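Side-chain contact in Ceg4 (Legionella pneumophila subsp. pneumophila, PDB 6AOK), which acts as a HAD-like phosphotyrosine phosphatase, a secreted effector that attenuates activation of eukaryotic MAPK pathways in the host: residues Thr31-Phe36 with Gln50-Thr55. Numbering follows the deposited sequence.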
loop_
_atom_site.group_PDB
_atom_site.type_symbol
_atom_site.label_atom_id
_atom_site.label_comp_id
_atom_site.label_asym_id
_atom_site.label_seq_id
_atom_site.Cartn_x
_atom_site.Cartn_y
_atom_site.Cartn_z
ATOM N N THR A 31 12.035 -9.455 -2.458
ATOM C CA THR A 31 11.523 -8.781 -3.645
ATOM C C THR A 31 12.602 -8.002 -4.369
ATOM O O THR A 31 12.794 -8.176 -5.582
ATOM C CB THR A 31 10.387 -7.815 -3.251
ATOM O OG1 THR A 31 9.299 -8.569 -2.716
ATOM C CG2 THR A 31 9.875 -7.033 -4.404
ATOM N N VAL A 32 13.312 -7.126 -3.645
ATOM C CA VAL A 32 14.022 -6.055 -4.342
ATOM C C VAL A 32 15.360 -6.492 -4.878
ATOM O O VAL A 32 15.948 -5.751 -5.670
ATOM C CB VAL A 32 14.209 -4.800 -3.465
ATOM C CG1 VAL A 32 12.810 -4.226 -3.053
ATOM C CG2 VAL A 32 15.129 -5.091 -2.249
ATOM N N PHE A 33 15.836 -7.677 -4.503
ATOM C CA PHE A 33 17.096 -8.204 -5.025
ATOM C C PHE A 33 16.901 -9.268 -6.095
ATOM O O PHE A 33 17.888 -9.855 -6.559
ATOM C CB PHE A 33 17.929 -8.753 -3.854
ATOM C CG PHE A 33 18.090 -7.732 -2.704
ATOM C CD1 PHE A 33 18.869 -6.579 -2.894
ATOM C CD2 PHE A 33 17.452 -7.901 -1.498
ATOM C CE1 PHE A 33 19.013 -5.605 -1.854
ATOM C CE2 PHE A 33 17.599 -6.950 -0.452
ATOM C CZ PHE A 33 18.360 -5.827 -0.636
ATOM N N THR A 34 15.663 -9.528 -6.504
ATOM C CA THR A 34 15.403 -10.515 -7.541
ATOM C C THR A 34 15.796 -9.969 -8.908
ATOM O O THR A 34 15.825 -8.749 -9.129
ATOM C CB THR A 34 13.914 -10.898 -7.568
ATOM O OG1 THR A 34 13.123 -9.727 -7.880
ATOM C CG2 THR A 34 13.491 -11.464 -6.248
ATOM N N GLU A 35 16.010 -10.890 -9.870
ATOM C CA GLU A 35 16.271 -10.415 -11.230
ATOM C C GLU A 35 15.113 -9.563 -11.719
ATOM O O GLU A 35 15.333 -8.535 -12.361
ATOM C CB GLU A 35 16.505 -11.554 -12.216
ATOM C CG GLU A 35 17.738 -12.371 -11.965
ATOM C CD GLU A 35 19.024 -11.570 -12.133
ATOM O OE1 GLU A 35 19.084 -10.634 -12.943
ATOM O OE2 GLU A 35 19.978 -11.884 -11.419
ATOM N N PHE A 36 13.871 -9.954 -11.399
ATOM C CA PHE A 36 12.732 -9.216 -11.929
ATOM C C PHE A 36 12.724 -7.774 -11.455
ATOM O O PHE A 36 12.646 -6.859 -12.262
ATOM C CB PHE A 36 11.402 -9.885 -11.576
ATOM C CG PHE A 36 10.230 -9.058 -12.028
ATOM C CD1 PHE A 36 10.045 -8.785 -13.387
ATOM C CD2 PHE A 36 9.378 -8.484 -11.105
ATOM C CE1 PHE A 36 8.970 -7.990 -13.813
ATOM C CE2 PHE A 36 8.279 -7.675 -11.516
ATOM C CZ PHE A 36 8.083 -7.439 -12.864
ATOM N N GLN A 50 21.910 -3.522 -8.511
ATOM C CA GLN A 50 22.172 -2.114 -8.284
ATOM C C GLN A 50 21.407 -1.699 -7.044
ATOM O O GLN A 50 20.464 -2.376 -6.641
ATOM C CB GLN A 50 21.715 -1.268 -9.481
ATOM C CG GLN A 50 22.429 -1.656 -10.784
ATOM C CD GLN A 50 21.973 -0.723 -11.884
ATOM O OE1 GLN A 50 22.677 0.258 -12.196
ATOM N NE2 GLN A 50 20.760 -0.994 -12.463
ATOM N N ASP A 51 21.810 -0.587 -6.435
ATOM C CA ASP A 51 21.092 -0.092 -5.273
ATOM C C ASP A 51 19.643 -0.208 -5.703
ATOM O O ASP A 51 19.298 0.192 -6.815
ATOM C CB ASP A 51 21.453 1.363 -4.986
ATOM C CG ASP A 51 20.648 1.950 -3.843
ATOM O OD1 ASP A 51 19.573 1.397 -3.527
ATOM O OD2 ASP A 51 21.089 2.962 -3.263
ATOM N N TYR A 52 18.787 -0.748 -4.846
ATOM C CA TYR A 52 17.390 -0.940 -5.262
ATOM C C TYR A 52 16.578 0.314 -5.058
ATOM O O TYR A 52 15.566 0.524 -5.740
ATOM C CB TYR A 52 16.711 -2.107 -4.523
ATOM C CG TYR A 52 16.219 -1.725 -3.141
ATOM C CD1 TYR A 52 17.067 -1.828 -2.044
ATOM C CD2 TYR A 52 14.945 -1.202 -2.955
ATOM C CE1 TYR A 52 16.658 -1.433 -0.769
ATOM C CE2 TYR A 52 14.525 -0.789 -1.683
ATOM C CZ TYR A 52 15.382 -0.925 -0.603
ATOM O OH TYR A 52 14.940 -0.522 0.671
ATOM N N LYS A 53 17.022 1.176 -4.169
ATOM C CA LYS A 53 16.157 2.245 -3.692
ATOM C C LYS A 53 16.377 3.511 -4.491
ATOM O O LYS A 53 15.427 4.239 -4.757
ATOM C CB LYS A 53 16.415 2.471 -2.193
ATOM C CG LYS A 53 15.650 3.647 -1.513
ATOM C CD LYS A 53 14.380 3.166 -0.854
ATOM C CE LYS A 53 13.669 4.368 -0.148
ATOM N NZ LYS A 53 12.629 3.771 0.614
ATOM N N ASN A 54 17.607 3.768 -4.911
ATOM C CA ASN A 54 17.961 5.068 -5.464
ATOM C C ASN A 54 18.361 5.031 -6.926
ATOM O O ASN A 54 18.400 6.086 -7.549
ATOM C CB ASN A 54 19.108 5.694 -4.669
ATOM C CG ASN A 54 18.726 5.907 -3.218
ATOM O OD1 ASN A 54 17.692 6.532 -2.929
ATOM N ND2 ASN A 54 19.520 5.340 -2.300
ATOM N N THR A 55 18.632 3.872 -7.488
ATOM C CA THR A 55 18.928 3.817 -8.914
ATOM C C THR A 55 17.683 4.231 -9.710
ATOM O O THR A 55 16.585 3.729 -9.429
ATOM C CB THR A 55 19.355 2.398 -9.304
ATOM O OG1 THR A 55 20.502 2.002 -8.528
ATOM C CG2 THR A 55 19.723 2.341 -10.825
#
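Val32 and Tyr52 face each other where a type I beta turn, Thr31 to Thr34, meets the irregular loop 50-55, their CA atoms 6.2 Å apart. Both pieces belong to the region inserted between the first strand (13-17) and the second (106-111) of the HAD-like core in this N-terminal phosphatase portion of Ceg4, and Val32 lies about 5 Å, side chain to side chain, from Asp20 of the magnesium site. The contact is apolar. Val32 lies over one face of the Tyr52 ring: CG2 reaches Tyr52 CG at 3.6 Å and CG1 reaches Tyr52 CD2 at 3.7 Å, while the line from CG2 to the ring centroid runs only 19° off the normal, which supports a CH-pi interaction. Lys53 CB covers the opposite face, so the ring is sandwiched. With CG between the backbone N and the carbonyl carbon (chi1 81°), the Tyr52 ring is brought against Val32; its hydroxyl makes a hydrogen bond to the backbone O of Lys113. Phe33 adds a looser contact, its plane inclined at 77° to that of Tyr52 and its CE1 4.3 Å from Tyr52 CD1. Val32 CG2 also sits over the centre of the Phe33 ring, placing one methyl against two aromatic rings. Behind Tyr52, Asp51 forms an Asx turn: its OD1 accepts from Lys53 N at 2.6 Å, the donor approaching from above the carboxylate plane, while OD2 takes Asn54 ND2 at 3.0 Å from the syn side, well out of that plane.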